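Local structure of caspase-1 (Spodoptera frugiperda, 1M72) at residues C[119-122]-C[123-127]. The protein is a cysteine endopeptidase that probably acts in the caspase activation cascade carrying out apoptosis. Residues are numbered along the deposited sequence; the frame is centred on the assembly and turned at random.
Sequences THYK and PDNLW
The backbone amide of N125 donates to the carbonyl oxygen of K122, N125 N to K122 O 2.8 Å, and closes a type I beta turn over K122-P123-D124-N125. The N-H points well at the oxygen, 155° at the hydrogen. A second backbone bond, from L126 N to P123 O at 2.8 Å, carries the winding on into the short, weakly bonded helix that follows, whereas that from W127 N to D124 O is weak.

The N125 side chain folds back over the same carbonyl. With CG beside its own backbone N and anti to its own carbonyl carbon (chi1 -72°), the amide comes against Y121 and K122: N125 ND2 lies 3.7 Å from K122 CB, and N125 OD1 approaches Y121 CB at 4.0 Å. N125 ND2 is also near K122 O, but the angle is too poor for a hydrogen bond. The amide plane is tilted 32° from the Y121 ring.

This turn joins the outer strand 120-121 of the small antiparallel sheet 109-110, 113-115, 120-121 to the helix, within the caspase domain. That sheet begins just after H108, an active-site residue by similarity, whose side chain is about 10 Å from that of Y121.

Apolar contacts lie on the buried side. L126 reaches the edge of the Y121 ring, its CG 4.2 Å from Y121 CE1 and near the ring plane, and the two side chains run roughly perpendicular. Both also touch L114 of the neighbouring strand and V105 of the central sheet, while I83 of helix 80-92 packs on Y121. P123 rests on L114 and F186, and W127 packs on F182, I184 and F186 of strand 182-186.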
# COMPACT_ATOMS: atom_id res chain seq x y z
N THR C 119 9.86 23.18 -10.96
CA THR C 119 9.25 23.38 -9.66
C THR C 119 8.63 22.06 -9.20
O THR C 119 8.77 21.07 -9.89
CB THR C 119 8.18 24.53 -9.74
OG1 THR C 119 7.60 24.75 -8.45
CG2 THR C 119 7.09 24.18 -10.78
N HIS C 120 7.97 22.04 -8.04
CA HIS C 120 7.39 20.79 -7.53
C HIS C 120 5.86 20.68 -7.69
O HIS C 120 5.17 21.67 -7.87
CB HIS C 120 7.72 20.63 -6.05
CG HIS C 120 7.24 21.78 -5.23
ND1 HIS C 120 5.93 21.88 -4.80
CD2 HIS C 120 7.84 22.95 -4.90
CE1 HIS C 120 5.75 23.06 -4.24
NE2 HIS C 120 6.89 23.73 -4.29
N TYR C 121 5.36 19.45 -7.62
CA TYR C 121 3.94 19.19 -7.72
C TYR C 121 3.62 18.03 -6.77
O TYR C 121 4.53 17.35 -6.22
CB TYR C 121 3.56 18.84 -9.15
CG TYR C 121 4.31 17.65 -9.67
CD1 TYR C 121 3.77 16.37 -9.59
CD2 TYR C 121 5.57 17.80 -10.23
CE1 TYR C 121 4.48 15.24 -10.07
CE2 TYR C 121 6.29 16.69 -10.71
CZ TYR C 121 5.72 15.41 -10.62
OH TYR C 121 6.44 14.34 -11.09
N LYS C 122 2.32 17.82 -6.53
CA LYS C 122 1.90 16.75 -5.67
C LYS C 122 1.87 15.45 -6.44
O LYS C 122 1.35 15.38 -7.55
CB LYS C 122 0.50 17.03 -5.09
CG LYS C 122 0.49 18.19 -4.09
CD LYS C 122 -0.88 18.33 -3.43
CE LYS C 122 -1.01 19.66 -2.62
NZ LYS C 122 -0.12 19.72 -1.41
N PRO C 123 2.44 14.39 -5.86
CA PRO C 123 2.50 13.05 -6.46
C PRO C 123 1.11 12.61 -6.98
O PRO C 123 1.01 11.99 -8.05
CB PRO C 123 2.97 12.16 -5.31
CG PRO C 123 3.67 13.12 -4.39
CD PRO C 123 2.90 14.37 -4.46
N ASP C 124 0.05 12.93 -6.21
CA ASP C 124 -1.35 12.61 -6.56
C ASP C 124 -1.70 13.07 -7.97
O ASP C 124 -2.62 12.53 -8.62
CB ASP C 124 -2.33 13.26 -5.57
CG ASP C 124 -2.17 12.71 -4.17
OD1 ASP C 124 -3.19 12.22 -3.62
OD2 ASP C 124 -1.03 12.77 -3.61
N ASN C 125 -0.98 14.08 -8.44
CA ASN C 125 -1.23 14.54 -9.77
C ASN C 125 -0.99 13.46 -10.81
O ASN C 125 -1.63 13.51 -11.85
CB ASN C 125 -0.31 15.69 -10.13
CG ASN C 125 -0.68 16.98 -9.42
OD1 ASN C 125 -0.26 18.03 -9.87
ND2 ASN C 125 -1.40 16.91 -8.31
N LEU C 126 -0.09 12.51 -10.55
CA LEU C 126 0.22 11.47 -11.53
C LEU C 126 -0.95 10.50 -11.86
O LEU C 126 -1.14 10.13 -13.01
CB LEU C 126 1.47 10.67 -11.09
CG LEU C 126 2.70 11.56 -10.98
CD1 LEU C 126 3.69 10.91 -10.03
CD2 LEU C 126 3.30 11.90 -12.43
N TRP C 127 -1.73 10.14 -10.84
CA TRP C 127 -2.84 9.23 -11.00
C TRP C 127 -4.25 9.87 -10.98
O TRP C 127 -5.24 9.21 -11.35
CB TRP C 127 -2.72 8.13 -9.92
CG TRP C 127 -2.54 8.60 -8.50
CD1 TRP C 127 -3.53 8.98 -7.62
CD2 TRP C 127 -1.30 8.66 -7.75
NE1 TRP C 127 -2.98 9.26 -6.38
CE2 TRP C 127 -1.62 9.07 -6.44
CE3 TRP C 127 0.04 8.39 -8.06
CZ2 TRP C 127 -0.64 9.24 -5.43
CZ3 TRP C 127 1.02 8.55 -7.07
CH2 TRP C 127 0.66 8.98 -5.76